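Local coordinates for protein exported gluconolactonase (Xanthomonas campestris pv. campestris, PDB 3DR2) that probably hydrolyses gluconolactone to gluconate as a calcium-binding six-bladed beta-propeller of the SMP-30 family, working in secondary glucose metabolism, at residues Asp135-Arg140 with Leu193-Asp198; Thr201-Gln206 with Ile217-Trp222. All coordinates share one frame; numbering follows the deposited sequence.

Interaction 1 (Asp135-Arg140 with Leu193-Asp198); sequences DLIVAR and LAFSPD
Around I137 and L193, the strands 136-138 and 193-195 run almost parallel, 19° apart, with their axes 6.8 Å from each other at the closest point. They are the inner edge strands of neighbouring blades of the six-bladed propeller, so side chains, not strand-to-strand hydrogen bonds, fill the gap between them. I137 and L193 carry most of the packing, in about equal measure. They meet tip to tip, I137 CG1 lying 3.9 Å from L193 CD1, while I137 CG2 approaches the backbone O of L193 at 3.5 Å. CG1 of I137 sits between the backbone N and the carbonyl carbon (chi1 61°), and from there CD1 extends past A194 CA to F195. The side chains of I137 and F195 cross at about a right angle, with I137 CD1 3.6 Å from F195 CD1. Farther along, A139 CB lies 4.1 Å from F195 CE1. W145, on the strand next to 136-138, meets the F195 ring edge-to-face and closes this apolar seam. Toward the channel the contact becomes polar. N134, just before D135, and N191, two residues before L193, both belong to the calcium site. At this end a water links D135 OD1, at 2.8 Å, to the backbone N of L193; the same carboxylate oxygen is also bound by N281. D135 OD2 accepts a bond from L136 N, which helps fix the turn of the carboxylate. The other end, at the exposed turn, is held by R140. Its chain bends at chi3 (-78°) and brings the guanidinium end-on to the turn after F195. There P197 O, lying in the guanidinium plane, accepts from both R140 NH1 and R140 NH2, each 2.9 Å away.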
ATOM      1  N   ASP A 135      13.542   1.008 -13.041  1.00 13.33           N
ATOM      2  CA  ASP A 135      14.758   0.556 -12.363  1.00 13.90           C
ATOM      3  C   ASP A 135      15.947   1.351 -12.905  1.00 15.28           C
ATOM      4  O   ASP A 135      15.883   1.904 -14.010  1.00 16.18           O
ATOM      5  CB  ASP A 135      14.947  -0.954 -12.592  1.00 13.16           C
ATOM      6  CG  ASP A 135      15.749  -1.627 -11.485  1.00 15.57           C
ATOM      7  OD1 ASP A 135      15.745  -2.880 -11.428  1.00 14.63           O
ATOM      8  OD2 ASP A 135      16.381  -0.914 -10.677  1.00 16.31           O
ATOM      9  N   LEU A 136      17.024   1.426 -12.126  1.00 13.12           N
ATOM     10  CA  LEU A 136      18.199   2.181 -12.559  1.00 14.14           C
ATOM     11  C   LEU A 136      19.494   1.616 -12.009  1.00 15.56           C
ATOM     12  O   LEU A 136      19.494   0.843 -11.048  1.00 13.47           O
ATOM     13  CB  LEU A 136      18.074   3.653 -12.135  1.00 14.96           C
ATOM     14  CG  LEU A 136      18.372   4.041 -10.680  1.00 15.87           C
ATOM     15  CD1 LEU A 136      18.127   5.535 -10.509  1.00 15.57           C
ATOM     16  CD2 LEU A 136      17.495   3.243  -9.716  1.00 16.38           C
ATOM     17  N   ILE A 137      20.599   1.997 -12.647  1.00 13.75           N
ATOM     18  CA  ILE A 137      21.930   1.577 -12.238  1.00 15.71           C
ATOM     19  C   ILE A 137      22.866   2.746 -12.495  1.00 15.22           C
ATOM     20  O   ILE A 137      22.521   3.683 -13.217  1.00 18.16           O
ATOM     21  CB  ILE A 137      22.435   0.346 -13.040  1.00 15.74           C
ATOM     22  CG1 ILE A 137      22.515   0.683 -14.533  1.00 17.33           C
ATOM     23  CG2 ILE A 137      21.519  -0.841 -12.789  1.00 18.54           C
ATOM     24  CD1 ILE A 137      23.072  -0.443 -15.404  1.00 17.31           C
ATOM     25  N   VAL A 138      24.042   2.702 -11.887  1.00 17.77           N
ATOM     26  CA  VAL A 138      25.030   3.754 -12.072  1.00 17.57           C
ATOM     27  C   VAL A 138      26.282   3.120 -12.667  1.00 19.66           C
ATOM     28  O   VAL A 138      26.837   2.184 -12.093  1.00 19.24           O
ATOM     29  CB  VAL A 138      25.393   4.418 -10.734  1.00 18.42           C
ATOM     30  CG1 VAL A 138      26.372   5.555 -10.975  1.00 20.91           C
ATOM     31  CG2 VAL A 138      24.133   4.929 -10.052  1.00 18.95           C
ATOM     32  N   ALA A 139      26.711   3.621 -13.823  1.00 18.75           N
ATOM     33  CA  ALA A 139      27.897   3.092 -14.488  1.00 21.51           C
ATOM     34  C   ALA A 139      29.165   3.595 -13.811  1.00 21.35           C
ATOM     35  O   ALA A 139      29.126   4.527 -13.006  1.00 22.28           O
ATOM     36  CB  ALA A 139      27.894   3.489 -15.963  1.00 22.06           C
ATOM     37  N   ARG A 140      30.293   2.972 -14.133  1.00 22.04           N
ATOM     38  CA  ARG A 140      31.561   3.370 -13.540  1.00 22.82           C
ATOM     39  C   ARG A 140      31.916   4.832 -13.802  1.00 23.38           C
ATOM     40  O   ARG A 140      32.649   5.438 -13.022  1.00 25.58           O
ATOM     41  CB  ARG A 140      32.689   2.464 -14.039  1.00 23.04           C
ATOM     42  CG  ARG A 140      32.795   1.148 -13.289  1.00 22.54           C
ATOM     43  CD  ARG A 140      34.128   0.466 -13.568  1.00 25.60           C
ATOM     44  NE  ARG A 140      34.148  -0.194 -14.868  1.00 26.91           N
ATOM     45  CZ  ARG A 140      33.701  -1.427 -15.077  1.00 27.39           C
ATOM     46  NH1 ARG A 140      33.205  -2.133 -14.068  1.00 29.45           N
ATOM     47  NH2 ARG A 140      33.750  -1.954 -16.292  1.00 27.88           N
ATOM     48  N   LEU A 193      17.721  -3.905 -15.412  1.00 13.05           N
ATOM     49  CA  LEU A 193      18.908  -3.694 -16.228  1.00 15.40           C
ATOM     50  C   LEU A 193      20.144  -3.839 -15.365  1.00 15.34           C
ATOM     51  O   LEU A 193      20.077  -3.670 -14.143  1.00 14.44           O
ATOM     52  CB  LEU A 193      18.899  -2.307 -16.884  1.00 16.34           C
ATOM     53  CG  LEU A 193      19.228  -1.082 -16.024  1.00 17.73           C
ATOM     54  CD1 LEU A 193      19.466   0.129 -16.925  1.00 17.48           C
ATOM     55  CD2 LEU A 193      18.100  -0.813 -15.045  1.00 18.29           C
ATOM     56  N   ALA A 194      21.260  -4.160 -16.010  1.00 15.23           N
ATOM     57  CA  ALA A 194      22.537  -4.341 -15.331  1.00 17.06           C
ATOM     58  C   ALA A 194      23.655  -4.515 -16.355  1.00 18.08           C
ATOM     59  O   ALA A 194      23.440  -5.067 -17.435  1.00 17.40           O
ATOM     60  CB  ALA A 194      22.477  -5.571 -14.425  1.00 17.50           C
ATOM     61  N   PHE A 195      24.847  -4.041 -16.006  1.00 17.80           N
ATOM     62  CA  PHE A 195      26.018  -4.165 -16.875  1.00 19.31           C
ATOM     63  C   PHE A 195      26.820  -5.407 -16.534  1.00 19.14           C
ATOM     64  O   PHE A 195      26.765  -5.904 -15.409  1.00 20.44           O
ATOM     65  CB  PHE A 195      26.960  -2.969 -16.702  1.00 17.98           C
ATOM     66  CG  PHE A 195      26.691  -1.838 -17.635  1.00 18.97           C
ATOM     67  CD1 PHE A 195      26.233  -0.618 -17.152  1.00 20.10           C
ATOM     68  CD2 PHE A 195      26.920  -1.979 -19.000  1.00 17.88           C
ATOM     69  CE1 PHE A 195      26.009   0.444 -18.014  1.00 20.87           C
ATOM     70  CE2 PHE A 195      26.698  -0.921 -19.870  1.00 19.87           C
ATOM     71  CZ  PHE A 195      26.242   0.292 -19.376  1.00 20.28           C
ATOM     72  N   SER A 196      27.569  -5.905 -17.511  1.00 20.62           N
ATOM     73  CA  SER A 196      28.443  -7.045 -17.281  1.00 20.76           C
ATOM     74  C   SER A 196      29.614  -6.413 -16.531  1.00 20.40           C
ATOM     75  O   SER A 196      29.755  -5.184 -16.522  1.00 22.07           O
ATOM     76  CB  SER A 196      28.936  -7.615 -18.607  1.00 20.45           C
ATOM     77  OG  SER A 196      29.590  -6.608 -19.360  1.00 23.80           O
ATOM     78  N   PRO A 197      30.473  -7.225 -15.900  1.00 22.72           N
ATOM     79  CA  PRO A 197      31.587  -6.589 -15.190  1.00 22.84           C
ATOM     80  C   PRO A 197      32.445  -5.647 -16.039  1.00 22.78           C
ATOM     81  O   PRO A 197      32.826  -4.573 -15.576  1.00 23.88           O
ATOM     82  CB  PRO A 197      32.371  -7.779 -14.617  1.00 24.00           C
ATOM     83  CG  PRO A 197      31.912  -8.961 -15.432  1.00 25.00           C
ATOM     84  CD  PRO A 197      30.459  -8.679 -15.677  1.00 22.17           C
ATOM     85  N   ASP A 198      32.735  -6.023 -17.280  1.00 25.22           N
ATOM     86  CA  ASP A 198      33.556  -5.168 -18.137  1.00 24.65           C
ATOM     87  C   ASP A 198      32.755  -4.056 -18.803  1.00 23.49           C
ATOM     88  O   ASP A 198      33.294  -3.257 -19.570  1.00 25.99           O
ATOM     89  CB  ASP A 198      34.273  -6.012 -19.204  1.00 24.70           C
ATOM     90  CG  ASP A 198      33.315  -6.666 -20.192  1.00 26.11           C
ATOM     91  OD1 ASP A 198      33.805  -7.399 -21.077  1.00 27.66           O
ATOM     92  OD2 ASP A 198      32.087  -6.453 -20.098  1.00 26.50           O
TER
HETATM   93  O   HOH W   1      17.495  -4.762 -12.483  1.00 13.58           O

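Interaction 2 (Thr201-Gln206 with Ile217-Trp222); sequences TLYVSQ and ITAFAW
The F220 ring presents its edge to the carbonyl of L202, whose O lies in the ring plane and 3.9 Å from F220 CD2, while V204 CG2 reaches CE2 of the same ring obliquely at 4.2 Å. On the other face of the sheet, the Y203 ring carries T201 CG2 over one of its own faces, 3.7 Å above its plane and offset toward the rim. These groups belong to the antiparallel beta hairpin formed by the two middle strands of one propeller blade. L202 pairs with F220 and V204 with T218 through four backbone hydrogen bonds. Y203 with A219, between them, is a non-hydrogen-bonded pair, and its two CA atoms make CA-H...O contacts, Y203 with T218 O and A219 with L202 O. The hairpin separates two apolar surfaces. V204 and F220 pack on L187 of the preceding blade, whereas Y203 turns toward F244 and V246 of the following one and meets F233 edge-to-face. With CG anti to its carbonyl carbon (chi1 -56°), Y203 brings its CD2 to 4.0 Å from A219 CB. Toward the inner end of the hairpin, S205 OG is bonded outside it, to P241 O among others. Q206 instead stretches across to the partner strand: its NE2 donates a nearly straight bond (164°) to T218 OG1, 2.9 Å away, an oxygen also bonded to E216 OE1.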
ATOM      1  N   THR A 201      28.665  -5.261 -22.169  1.00 19.82           N
ATOM      2  CA  THR A 201      27.327  -5.756 -22.449  1.00 20.34           C
ATOM      3  C   THR A 201      26.336  -5.173 -21.449  1.00 20.26           C
ATOM      4  O   THR A 201      26.616  -5.108 -20.260  1.00 19.96           O
ATOM      5  CB  THR A 201      27.269  -7.303 -22.354  1.00 21.84           C
ATOM      6  OG1 THR A 201      28.157  -7.879 -23.320  1.00 23.49           O
ATOM      7  CG2 THR A 201      25.849  -7.811 -22.611  1.00 22.67           C
ATOM      8  N   LEU A 202      25.189  -4.726 -21.945  1.00 20.62           N
ATOM      9  CA  LEU A 202      24.146  -4.182 -21.080  1.00 19.37           C
ATOM     10  C   LEU A 202      22.968  -5.134 -21.197  1.00 19.71           C
ATOM     11  O   LEU A 202      22.502  -5.420 -22.305  1.00 17.86           O
ATOM     12  CB  LEU A 202      23.706  -2.791 -21.551  1.00 21.62           C
ATOM     13  CG  LEU A 202      22.985  -1.858 -20.561  1.00 24.26           C
ATOM     14  CD1 LEU A 202      21.932  -1.055 -21.304  1.00 21.71           C
ATOM     15  CD2 LEU A 202      22.347  -2.635 -19.432  1.00 25.07           C
ATOM     16  N   TYR A 203      22.495  -5.636 -20.059  1.00 18.03           N
ATOM     17  CA  TYR A 203      21.355  -6.543 -20.044  1.00 17.62           C
ATOM     18  C   TYR A 203      20.131  -5.739 -19.627  1.00 16.64           C
ATOM     19  O   TYR A 203      20.203  -4.934 -18.700  1.00 16.83           O
ATOM     20  CB  TYR A 203      21.575  -7.673 -19.037  1.00 15.12           C
ATOM     21  CG  TYR A 203      22.840  -8.473 -19.244  1.00 17.83           C
ATOM     22  CD1 TYR A 203      23.985  -8.203 -18.502  1.00 16.63           C
ATOM     23  CD2 TYR A 203      22.883  -9.519 -20.168  1.00 17.35           C
ATOM     24  CE1 TYR A 203      25.140  -8.953 -18.666  1.00 19.62           C
ATOM     25  CE2 TYR A 203      24.035 -10.276 -20.340  1.00 19.35           C
ATOM     26  CZ  TYR A 203      25.161  -9.988 -19.580  1.00 19.82           C
ATOM     27  OH  TYR A 203      26.302 -10.745 -19.725  1.00 21.00           O
ATOM     28  N   VAL A 204      19.015  -5.955 -20.315  1.00 13.68           N
ATOM     29  CA  VAL A 204      17.772  -5.248 -20.018  1.00 15.20           C
ATOM     30  C   VAL A 204      16.622  -6.221 -20.200  1.00 15.87           C
ATOM     31  O   VAL A 204      16.514  -6.857 -21.244  1.00 16.30           O
ATOM     32  CB  VAL A 204      17.539  -4.070 -20.992  1.00 14.75           C
ATOM     33  CG1 VAL A 204      16.279  -3.314 -20.605  1.00 14.98           C
ATOM     34  CG2 VAL A 204      18.740  -3.138 -20.998  1.00 15.92           C
ATOM     35  N   SER A 205      15.759  -6.353 -19.201  1.00 14.83           N
ATOM     36  CA  SER A 205      14.639  -7.269 -19.368  1.00 16.76           C
ATOM     37  C   SER A 205      13.443  -6.514 -19.936  1.00 16.48           C
ATOM     38  O   SER A 205      13.330  -5.297 -19.785  1.00 16.20           O
ATOM     39  CB  SER A 205      14.258  -7.935 -18.038  1.00 15.95           C
ATOM     40  OG  SER A 205      13.720  -7.008 -17.112  1.00 16.23           O
ATOM     41  N   GLN A 206      12.570  -7.246 -20.618  1.00 15.57           N
ATOM     42  CA  GLN A 206      11.365  -6.676 -21.205  1.00 17.92           C
ATOM     43  C   GLN A 206      10.241  -7.539 -20.651  1.00 17.25           C
ATOM     44  O   GLN A 206      10.245  -8.754 -20.836  1.00 17.27           O
ATOM     45  CB  GLN A 206      11.408  -6.778 -22.738  1.00 17.18           C
ATOM     46  CG  GLN A 206      12.574  -6.052 -23.391  1.00 18.59           C
ATOM     47  CD  GLN A 206      12.498  -6.079 -24.912  1.00 19.19           C
ATOM     48  OE1 GLN A 206      11.551  -5.562 -25.507  1.00 20.49           O
ATOM     49  NE2 GLN A 206      13.492  -6.692 -25.547  1.00 23.29           N
ATOM     50  N   ILE A 217      15.136 -11.461 -21.101  1.00 17.83           N
ATOM     51  CA  ILE A 217      16.255 -10.640 -20.682  1.00 19.27           C
ATOM     52  C   ILE A 217      16.982 -10.472 -22.007  1.00 19.17           C
ATOM     53  O   ILE A 217      17.324 -11.457 -22.675  1.00 19.06           O
ATOM     54  CB  ILE A 217      17.186 -11.345 -19.684  1.00 18.60           C
ATOM     55  CG1 ILE A 217      16.439 -11.615 -18.376  1.00 18.31           C
ATOM     56  CG2 ILE A 217      18.408 -10.466 -19.413  1.00 17.98           C
ATOM     57  CD1 ILE A 217      17.289 -12.300 -17.325  1.00 21.10           C
ATOM     58  N   THR A 218      17.185  -9.221 -22.398  1.00 19.92           N
ATOM     59  CA  THR A 218      17.839  -8.896 -23.656  1.00 19.64           C
ATOM     60  C   THR A 218      19.245  -8.369 -23.395  1.00 20.75           C
ATOM     61  O   THR A 218      19.497  -7.742 -22.373  1.00 19.42           O
ATOM     62  CB  THR A 218      17.029  -7.822 -24.403  1.00 19.73           C
ATOM     63  OG1 THR A 218      15.648  -8.202 -24.424  1.00 20.14           O
ATOM     64  CG2 THR A 218      17.531  -7.662 -25.828  1.00 24.29           C
ATOM     65  N   ALA A 219      20.158  -8.628 -24.324  1.00 18.94           N
ATOM     66  CA  ALA A 219      21.527  -8.160 -24.182  1.00 19.83           C
ATOM     67  C   ALA A 219      21.873  -7.207 -25.317  1.00 21.70           C
ATOM     68  O   ALA A 219      21.470  -7.410 -26.461  1.00 21.06           O
ATOM     69  CB  ALA A 219      22.485  -9.342 -24.180  1.00 20.76           C
ATOM     70  N   PHE A 220      22.614  -6.158 -24.982  1.00 20.43           N
ATOM     71  CA  PHE A 220      23.043  -5.153 -25.952  1.00 21.19           C
ATOM     72  C   PHE A 220      24.548  -4.983 -25.854  1.00 21.33           C
ATOM     73  O   PHE A 220      25.148  -5.237 -24.807  1.00 20.41           O
ATOM     74  CB  PHE A 220      22.415  -3.797 -25.642  1.00 20.43           C
ATOM     75  CG  PHE A 220      20.945  -3.714 -25.917  1.00 21.62           C
ATOM     76  CD1 PHE A 220      20.480  -3.362 -27.177  1.00 21.33           C
ATOM     77  CD2 PHE A 220      20.023  -3.920 -24.893  1.00 21.53           C
ATOM     78  CE1 PHE A 220      19.121  -3.209 -27.415  1.00 23.22           C
ATOM     79  CE2 PHE A 220      18.661  -3.770 -25.119  1.00 21.99           C
ATOM     80  CZ  PHE A 220      18.204  -3.411 -26.383  1.00 24.15           C
ATOM     81  N   ALA A 221      25.158  -4.543 -26.947  1.00 22.21           N
ATOM     82  CA  ALA A 221      26.586  -4.291 -26.952  1.00 22.99           C
ATOM     83  C   ALA A 221      26.737  -2.801 -26.673  1.00 22.40           C
ATOM     84  O   ALA A 221      26.153  -1.975 -27.370  1.00 23.82           O
ATOM     85  CB  ALA A 221      27.187  -4.632 -28.319  1.00 23.49           C
ATOM     86  N   TRP A 222      27.494  -2.460 -25.637  1.00 22.38           N
ATOM     87  CA  TRP A 222      27.728  -1.063 -25.293  1.00 22.97           C
ATOM     88  C   TRP A 222      29.121  -0.714 -25.794  1.00 23.51           C
ATOM     89  O   TRP A 222      30.119  -0.984 -25.131  1.00 24.76           O
ATOM     90  CB  TRP A 222      27.640  -0.863 -23.773  1.00 23.26           C
ATOM     91  CG  TRP A 222      28.078   0.498 -23.265  1.00 21.88           C
ATOM     92  CD1 TRP A 222      28.916   0.738 -22.213  1.00 22.41           C
ATOM     93  CD2 TRP A 222      27.669   1.787 -23.752  1.00 21.59           C
ATOM     94  NE1 TRP A 222      29.054   2.089 -22.012  1.00 22.23           N
ATOM     95  CE2 TRP A 222      28.300   2.757 -22.939  1.00 21.55           C
ATOM     96  CE3 TRP A 222      26.831   2.216 -24.788  1.00 21.36           C
ATOM     97  CZ2 TRP A 222      28.119   4.132 -23.130  1.00 20.79           C
ATOM     98  CZ3 TRP A 222      26.650   3.588 -24.979  1.00 21.96           C
ATOM     99  CH2 TRP A 222      27.292   4.528 -24.152  1.00 22.33           C
TER
HETATM  100  O   HOH W   2      27.553  -7.408 -26.024  1.00 29.14           O

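Interaction 1 joins two blades, whereas interaction 2 lies within the second of them, and strands 190-195 and 201-206, neighbours in one sheet, connect the two. Interaction 1 is partly buried: it runs from near the calcium site to an exposed turn, and its chemistry changes from water-mediated through apolar to hydrogen bonds from an arginine to a backbone carbonyl. Interaction 2 is buried nearly throughout and rests on regular backbone pairing, with one side-chain hydrogen bond added. The two contact centres are about 10 Å apart. Segments 193-198 and 201-206 are joined by probable backbone hydrogen bonds, A194 O to Y203 N and S196 N to T201 O, while F195 packs on L202 and meets W222.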